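PDB 4MMO: Sso-CP2 metallo-carboxypetidase from Sulfolobus solfataricus, which is a zinc-binding metallo-carboxypeptidase of the M20 family, probably cleaving residues from the C-terminal end of peptides. Local coordinates for residues Val185-Asp190 and Gly336-His341; Thr193-Ser198 and Val300-Phe305. All blocks are in the same frame, centred on the assembly; numbering follows the deposited sequence.

How the interactions relate
Both interactions belong to one antiparallel sheet, away from the zinc site. Their centres are about 17 Å apart. The chain order is 185-190, 193-198, 300-305, 336-341, so both segments of interaction 2 fall between those of interaction 1. Strand 178-190 pairs with strand 337-348 in interaction 1 and lies next to strand 299-312, which carries half of interaction 2. The two join directly: D190 OD2 makes a salt bridge with R303 NH1 at 2.6 Å, and L189 N probably hydrogen-bonds to A304 O at 2.8 Å. Both reach the second subunit, as suits a dimerisation domain.

Interaction 1 of 2, residues Val185-Asp190 and Gly336-His341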
ATOM      1  N   VAL A 185       5.269  -1.329 -14.589  1.00 40.02           N
ATOM      2  CA  VAL A 185       4.778  -2.690 -14.429  1.00 32.33           C
ATOM      3  C   VAL A 185       3.931  -2.803 -13.172  1.00 40.74           C
ATOM      4  O   VAL A 185       4.252  -2.213 -12.139  1.00 47.71           O
ATOM      5  CB  VAL A 185       5.939  -3.696 -14.358  1.00 40.71           C
ATOM      6  CG1 VAL A 185       5.445  -5.087 -13.961  1.00 51.15           C
ATOM      7  CG2 VAL A 185       6.658  -3.756 -15.692  1.00 47.09           C
ATOM      8  N   GLU A 186       2.844  -3.559 -13.275  1.00 34.28           N
ATOM      9  CA  GLU A 186       2.032  -3.896 -12.116  1.00 32.88           C
ATOM     10  C   GLU A 186       1.988  -5.402 -11.939  1.00 35.15           C
ATOM     11  O   GLU A 186       1.681  -6.135 -12.879  1.00 37.37           O
ATOM     12  CB  GLU A 186       0.616  -3.355 -12.262  1.00 31.91           C
ATOM     13  CG  GLU A 186      -0.299  -3.810 -11.135  1.00 67.57           C
ATOM     14  CD  GLU A 186      -1.541  -2.957 -11.004  1.00 73.59           C
ATOM     15  OE1 GLU A 186      -2.120  -2.578 -12.045  1.00 71.13           O
ATOM     16  OE2 GLU A 186      -1.933  -2.663  -9.856  1.00 83.59           O
ATOM     17  N   LEU A 187       2.320  -5.858 -10.734  1.00 31.75           N
ATOM     18  CA  LEU A 187       2.244  -7.271 -10.390  1.00 31.81           C
ATOM     19  C   LEU A 187       1.030  -7.478  -9.509  1.00 50.96           C
ATOM     20  O   LEU A 187       0.792  -6.696  -8.594  1.00 37.85           O
ATOM     21  CB  LEU A 187       3.495  -7.716  -9.635  1.00 38.30           C
ATOM     22  CG  LEU A 187       4.835  -7.520 -10.339  1.00 36.83           C
ATOM     23  CD1 LEU A 187       5.964  -8.029  -9.458  1.00 37.17           C
ATOM     24  CD2 LEU A 187       4.846  -8.224 -11.687  1.00 46.87           C
ATOM     25  N   VAL A 188       0.264  -8.526  -9.789  1.00 47.66           N
ATOM     26  CA  VAL A 188      -0.929  -8.828  -9.013  1.00 43.89           C
ATOM     27  C   VAL A 188      -0.988 -10.307  -8.660  1.00 47.30           C
ATOM     28  O   VAL A 188      -0.760 -11.170  -9.509  1.00 46.85           O
ATOM     29  CB  VAL A 188      -2.214  -8.446  -9.773  1.00 50.35           C
ATOM     30  CG1 VAL A 188      -3.442  -8.699  -8.909  1.00 43.09           C
ATOM     31  CG2 VAL A 188      -2.166  -6.986 -10.207  1.00 40.96           C
ATOM     32  N   LEU A 189      -1.287 -10.582  -7.395  1.00 38.88           N
ATOM     33  CA  LEU A 189      -1.564 -11.932  -6.931  1.00 46.72           C
ATOM     34  C   LEU A 189      -2.984 -11.955  -6.399  1.00 53.60           C
ATOM     35  O   LEU A 189      -3.404 -11.034  -5.701  1.00 47.80           O
ATOM     36  CB  LEU A 189      -0.594 -12.343  -5.821  1.00 37.14           C
ATOM     37  CG  LEU A 189       0.892 -12.402  -6.164  1.00 46.66           C
ATOM     38  CD1 LEU A 189       1.687 -12.814  -4.935  1.00 44.26           C
ATOM     39  CD2 LEU A 189       1.147 -13.358  -7.311  1.00 45.72           C
ATOM     40  N   ASP A 190      -3.724 -13.003  -6.745  1.00 43.66           N
ATOM     41  CA  ASP A 190      -5.073 -13.192  -6.234  1.00 53.75           C
ATOM     42  C   ASP A 190      -5.263 -14.677  -5.957  1.00 49.45           C
ATOM     43  O   ASP A 190      -5.346 -15.478  -6.888  1.00 48.48           O
ATOM     44  CB  ASP A 190      -6.107 -12.683  -7.237  1.00 51.30           C
ATOM     45  CG  ASP A 190      -7.440 -12.376  -6.591  1.00 74.69           C
ATOM     46  OD1 ASP A 190      -7.812 -13.092  -5.639  1.00 80.22           O
ATOM     47  OD2 ASP A 190      -8.111 -11.415  -7.022  1.00 76.47           O
ATOM     48  N   GLY A 336       0.948 -15.113 -10.819  1.00 49.60           N
ATOM     49  CA  GLY A 336      -0.070 -14.087 -10.913  1.00 43.36           C
ATOM     50  C   GLY A 336      -0.016 -13.324 -12.220  1.00 40.88           C
ATOM     51  O   GLY A 336       0.603 -13.764 -13.184  1.00 56.14           O
ATOM     52  N   GLU A 337      -0.666 -12.167 -12.234  1.00 42.82           N
ATOM     53  CA  GLU A 337      -0.787 -11.358 -13.434  1.00 45.09           C
ATOM     54  C   GLU A 337       0.357 -10.359 -13.519  1.00 55.33           C
ATOM     55  O   GLU A 337       0.847  -9.873 -12.497  1.00 49.26           O
ATOM     56  CB  GLU A 337      -2.118 -10.605 -13.416  1.00 55.16           C
ATOM     57  CG  GLU A 337      -2.869 -10.636 -14.735  1.00 82.49           C
ATOM     58  CD  GLU A 337      -4.042  -9.672 -14.765  1.00 90.92           C
ATOM     59  OE1 GLU A 337      -4.264  -8.966 -13.757  1.00 85.11           O
ATOM     60  OE2 GLU A 337      -4.741  -9.619 -15.801  1.00 84.36           O
ATOM     61  N   ILE A 338       0.783 -10.066 -14.744  1.00 52.06           N
ATOM     62  CA  ILE A 338       1.740  -9.000 -14.999  1.00 50.53           C
ATOM     63  C   ILE A 338       1.144  -8.054 -16.030  1.00 51.99           C
ATOM     64  O   ILE A 338       0.766  -8.476 -17.122  1.00 63.48           O
ATOM     65  CB  ILE A 338       3.076  -9.520 -15.543  1.00 53.46           C
ATOM     66  CG1 ILE A 338       3.536 -10.759 -14.776  1.00 53.92           C
ATOM     67  CG2 ILE A 338       4.126  -8.415 -15.465  1.00 50.50           C
ATOM     68  CD1 ILE A 338       4.717 -11.456 -15.413  1.00 55.44           C
ATOM     69  N   LEU A 339       1.060  -6.781 -15.669  1.00 45.86           N
ATOM     70  CA  LEU A 339       0.532  -5.749 -16.549  1.00 39.91           C
ATOM     71  C   LEU A 339       1.611  -4.693 -16.760  1.00 44.09           C
ATOM     72  O   LEU A 339       2.268  -4.283 -15.806  1.00 45.51           O
ATOM     73  CB  LEU A 339      -0.703  -5.112 -15.918  1.00 45.70           C
ATOM     74  CG  LEU A 339      -1.803  -6.086 -15.492  1.00 71.70           C
ATOM     75  CD1 LEU A 339      -2.736  -5.427 -14.489  1.00 80.89           C
ATOM     76  CD2 LEU A 339      -2.576  -6.577 -16.703  1.00 62.09           C
ATOM     77  N   ALA A 340       1.794  -4.256 -18.004  1.00 38.33           N
ATOM     78  CA  ALA A 340       2.817  -3.265 -18.328  1.00 42.30           C
ATOM     79  C   ALA A 340       2.266  -2.133 -19.188  1.00 42.21           C
ATOM     80  O   ALA A 340       1.241  -2.287 -19.846  1.00 51.31           O
ATOM     81  CB  ALA A 340       3.976  -3.930 -19.032  1.00 36.94           C
ATOM     82  N   HIS A 341       2.959  -0.997 -19.175  1.00 59.88           N
ATOM     83  CA  HIS A 341       2.626   0.129 -20.044  1.00 48.55           C
ATOM     84  C   HIS A 341       3.715   1.197 -19.996  1.00 47.70           C
ATOM     85  O   HIS A 341       4.648   1.115 -19.200  1.00 55.05           O
ATOM     86  CB  HIS A 341       1.280   0.745 -19.654  1.00 49.62           C
ATOM     87  CG  HIS A 341       1.247   1.302 -18.265  1.00 63.67           C
ATOM     88  ND1 HIS A 341       0.983   0.527 -17.155  1.00 56.81           N
ATOM     89  CD2 HIS A 341       1.437   2.563 -17.806  1.00 61.03           C
ATOM     90  CE1 HIS A 341       1.015   1.286 -16.074  1.00 73.43           C
ATOM     91  NE2 HIS A 341       1.288   2.525 -16.441  1.00 74.55           N
TER
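E186 and L339 form a hydrogen-bonded antiparallel pair, and their side chains run alongside each other out from the same face. The bond from E186 N to L339 O is 2.7 Å long and nearly straight (171°). Its return partner, L339 N to E186 O, is 2.9 Å. CB of E186 sits 4.0 Å from L339 O. CG is turned anti to the backbone N (chi1 174°), and the extended chain carries the carboxylate out past the leucine. There OE1 runs alongside L339 CD1 at 3.8 Å, while OE2 lies close to CD2 of F305 in the neighbouring strand 299-312. V188 and E337 form the next hydrogen-bonded pair along the strands, which belong to the antiparallel sheet of the M20 dimerisation (lid) domain. The other face, with V185, L187, I338 and A340, is apolar. I338 CG2 touches V185 CG1 and L187 CD2, each at 3.9 Å. Helices 207-218 and 318-331 pack on this face: L187 meets L211 of the first and L329 of the second, and A340 meets F322. At the strand end, L189 CD2 lies 3.9 Å from G336 CA.

Interaction 2 of 2, residues Thr193-Ser198 and Val300-Phe305; sequences TKDLHS and VPHRAF
A short, weakly bonded strand at L196 and H197 adds to the start of strand 299-312 in the dimerisation-domain sheet, with one antiparallel bridge, L196 to V300. L196 N bonds to V300 O at 3.0 Å, and V300 N returns a bond to L196 O at 2.7 Å. V300 CG2 lies 3.8 Å from S198 CA. D195 OD1 accepts a long, bent hydrogen bond from H302 N (3.2 Å, 146° at the hydrogen), met nearly along its C-O bond, and also lies 3.1 Å from H302 CD2. The carboxylate and the imidazole are turned 42° from each other. The H302 ring reaches the other segment because CG sits between its backbone N and carbonyl carbon (chi1 69°). One ring face lies under the backbone, with K194 N 3.7 Å above the plane and T193 O beside it, both toward the rim. ND1 hydrogen-bonds to D190 OD1, which probably helps hold the ring's rotation. An alanine in place of this D195 would probably leave H302 N without this acceptor and open a gap beside CD2. K194 NZ and S198 OG hydrogen-bond to the second subunit. Next to the bridge, P301 packs on C208 of helix 207-218 and C289 of strand 283-290, the two halves of a disulfide.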
ATOM      1  N   THR A 193     -11.249 -15.822  -3.268  1.00 55.68           N
ATOM      2  CA  THR A 193     -12.366 -14.926  -3.532  1.00 57.28           C
ATOM      3  C   THR A 193     -12.552 -13.901  -2.420  1.00 57.27           C
ATOM      4  O   THR A 193     -13.115 -12.829  -2.649  1.00 59.08           O
ATOM      5  CB  THR A 193     -13.677 -15.713  -3.699  1.00 67.99           C
ATOM      6  OG1 THR A 193     -13.886 -16.551  -2.554  1.00 76.10           O
ATOM      7  CG2 THR A 193     -13.630 -16.573  -4.952  1.00 64.15           C
ATOM      8  N   LYS A 194     -12.085 -14.227  -1.220  1.00 48.53           N
ATOM      9  CA  LYS A 194     -12.278 -13.344  -0.074  1.00 64.69           C
ATOM     10  C   LYS A 194     -11.155 -13.459   0.951  1.00 53.64           C
ATOM     11  O   LYS A 194     -10.426 -14.452   0.990  1.00 48.87           O
ATOM     12  CB  LYS A 194     -13.614 -13.650   0.605  1.00 64.13           C
ATOM     13  CG  LYS A 194     -13.718 -15.064   1.153  1.00 79.16           C
ATOM     14  CD  LYS A 194     -15.110 -15.347   1.693  1.00 88.25           C
ATOM     15  CE  LYS A 194     -15.275 -16.811   2.065  1.00 89.40           C
ATOM     16  NZ  LYS A 194     -14.314 -17.234   3.118  1.00 98.36           N
ATOM     17  N   ASP A 195     -11.031 -12.432   1.784  1.00 46.92           N
ATOM     18  CA  ASP A 195     -10.097 -12.459   2.898  1.00 46.51           C
ATOM     19  C   ASP A 195     -10.518 -13.544   3.880  1.00 54.07           C
ATOM     20  O   ASP A 195     -11.704 -13.857   4.004  1.00 62.24           O
ATOM     21  CB  ASP A 195     -10.061 -11.100   3.601  1.00 43.32           C
ATOM     22  CG  ASP A 195      -9.523  -9.991   2.708  1.00 61.49           C
ATOM     23  OD1 ASP A 195      -8.802 -10.302   1.737  1.00 59.24           O
ATOM     24  OD2 ASP A 195      -9.814  -8.808   2.984  1.00 54.28           O
ATOM     25  N   LEU A 196      -9.537 -14.119   4.566  1.00 46.20           N
ATOM     26  CA  LEU A 196      -9.790 -15.154   5.557  1.00 55.61           C
ATOM     27  C   LEU A 196      -9.375 -14.676   6.931  1.00 57.56           C
ATOM     28  O   LEU A 196      -8.543 -13.781   7.061  1.00 46.08           O
ATOM     29  CB  LEU A 196      -8.991 -16.411   5.227  1.00 57.22           C
ATOM     30  CG  LEU A 196      -9.072 -16.898   3.782  1.00 65.07           C
ATOM     31  CD1 LEU A 196      -8.236 -18.156   3.616  1.00 56.18           C
ATOM     32  CD2 LEU A 196     -10.511 -17.141   3.369  1.00 63.82           C
ATOM     33  N   HIS A 197      -9.961 -15.282   7.955  1.00 52.04           N
ATOM     34  CA  HIS A 197      -9.509 -15.085   9.322  1.00 52.32           C
ATOM     35  C   HIS A 197      -8.080 -15.618   9.402  1.00 34.34           C
ATOM     36  O   HIS A 197      -7.809 -16.745   8.981  1.00 47.16           O
ATOM     37  CB  HIS A 197     -10.440 -15.833  10.285  1.00 69.47           C
ATOM     38  CG  HIS A 197     -10.201 -15.537  11.735  1.00 99.43           C
ATOM     39  ND1 HIS A 197      -9.013 -15.024  12.215  1.00108.45           N
ATOM     40  CD2 HIS A 197     -11.000 -15.696  12.818  1.00101.53           C
ATOM     41  CE1 HIS A 197      -9.092 -14.874  13.520  1.00103.09           C
ATOM     42  NE2 HIS A 197     -10.286 -15.277  13.917  1.00 95.75           N
ATOM     43  N   SER A 198      -7.166 -14.800   9.917  1.00 37.28           N
ATOM     44  CA  SER A 198      -5.750 -15.169   9.996  1.00 55.89           C
ATOM     45  C   SER A 198      -5.507 -16.457  10.777  1.00 42.06           C
ATOM     46  O   SER A 198      -4.438 -17.051  10.669  1.00 55.62           O
ATOM     47  CB  SER A 198      -4.916 -14.030  10.588  1.00 49.82           C
ATOM     48  OG  SER A 198      -5.081 -13.941  11.989  1.00 48.25           O
ATOM     49  N   VAL A 300      -5.916 -13.191   6.579  1.00 50.35           N
ATOM     50  CA  VAL A 300      -5.060 -13.519   5.448  1.00 49.54           C
ATOM     51  C   VAL A 300      -5.694 -12.865   4.226  1.00 47.76           C
ATOM     52  O   VAL A 300      -6.776 -13.278   3.806  1.00 44.15           O
ATOM     53  CB  VAL A 300      -4.959 -15.036   5.191  1.00 42.29           C
ATOM     54  CG1 VAL A 300      -3.957 -15.314   4.070  1.00 43.83           C
ATOM     55  CG2 VAL A 300      -4.558 -15.768   6.454  1.00 38.32           C
ATOM     56  N   PRO A 301      -5.040 -11.837   3.651  1.00 33.98           N
ATOM     57  CA  PRO A 301      -5.671 -11.228   2.476  1.00 40.16           C
ATOM     58  C   PRO A 301      -5.611 -12.171   1.287  1.00 32.96           C
ATOM     59  O   PRO A 301      -4.739 -13.039   1.255  1.00 39.18           O
ATOM     60  CB  PRO A 301      -4.816  -9.978   2.221  1.00 45.40           C
ATOM     61  CG  PRO A 301      -4.001  -9.790   3.478  1.00 43.53           C
ATOM     62  CD  PRO A 301      -3.767 -11.172   3.981  1.00 33.77           C
ATOM     63  N   HIS A 302      -6.523 -12.021   0.333  1.00 41.27           N
ATOM     64  CA  HIS A 302      -6.548 -12.912  -0.823  1.00 48.00           C
ATOM     65  C   HIS A 302      -5.844 -12.275  -2.015  1.00 39.90           C
ATOM     66  O   HIS A 302      -5.515 -12.957  -2.987  1.00 44.66           O
ATOM     67  CB  HIS A 302      -7.990 -13.300  -1.181  1.00 46.88           C
ATOM     68  CG  HIS A 302      -8.805 -12.175  -1.733  1.00 49.05           C
ATOM     69  ND1 HIS A 302      -8.830 -11.862  -3.075  1.00 72.41           N
ATOM     70  CD2 HIS A 302      -9.633 -11.291  -1.126  1.00 49.15           C
ATOM     71  CE1 HIS A 302      -9.635 -10.833  -3.271  1.00 74.08           C
ATOM     72  NE2 HIS A 302     -10.135 -10.467  -2.104  1.00 66.34           N
ATOM     73  N   ARG A 303      -5.591 -10.974  -1.917  1.00 49.81           N
ATOM     74  CA  ARG A 303      -5.044 -10.210  -3.029  1.00 42.31           C
ATOM     75  C   ARG A 303      -3.895  -9.305  -2.583  1.00 48.76           C
ATOM     76  O   ARG A 303      -3.932  -8.725  -1.497  1.00 42.57           O
ATOM     77  CB  ARG A 303      -6.160  -9.370  -3.655  1.00 44.58           C
ATOM     78  CG  ARG A 303      -5.878  -8.861  -5.054  1.00 65.65           C
ATOM     79  CD  ARG A 303      -7.139  -8.263  -5.663  1.00 85.40           C
ATOM     80  NE  ARG A 303      -6.870  -7.535  -6.901  1.00100.66           N
ATOM     81  CZ  ARG A 303      -6.935  -8.054  -8.125  1.00104.69           C
ATOM     82  NH1 ARG A 303      -7.260  -9.328  -8.312  1.00 98.55           N
ATOM     83  NH2 ARG A 303      -6.668  -7.289  -9.176  1.00106.13           N
ATOM     84  N   ALA A 304      -2.879  -9.196  -3.433  1.00 44.79           N
ATOM     85  CA  ALA A 304      -1.763  -8.282  -3.219  1.00 42.29           C
ATOM     86  C   ALA A 304      -1.271  -7.786  -4.570  1.00 44.44           C
ATOM     87  O   ALA A 304      -1.167  -8.565  -5.515  1.00 41.22           O
ATOM     88  CB  ALA A 304      -0.630  -8.982  -2.486  1.00 43.08           C
ATOM     89  N   PHE A 305      -0.975  -6.494  -4.667  1.00 38.05           N
ATOM     90  CA  PHE A 305      -0.381  -5.962  -5.888  1.00 58.44           C
ATOM     91  C   PHE A 305       0.694  -4.917  -5.619  1.00 57.92           C
ATOM     92  O   PHE A 305       0.703  -4.259  -4.574  1.00 44.03           O
ATOM     93  CB  PHE A 305      -1.454  -5.404  -6.832  1.00 69.29           C
ATOM     94  CG  PHE A 305      -2.246  -4.268  -6.258  1.00 56.94           C
ATOM     95  CD1 PHE A 305      -3.356  -4.511  -5.467  1.00 78.31           C
ATOM     96  CD2 PHE A 305      -1.892  -2.956  -6.523  1.00 66.25           C
ATOM     97  CE1 PHE A 305      -4.093  -3.464  -4.942  1.00 90.89           C
ATOM     98  CE2 PHE A 305      -2.623  -1.906  -6.002  1.00 78.51           C
ATOM     99  CZ  PHE A 305      -3.727  -2.161  -5.210  1.00 89.10           C
TER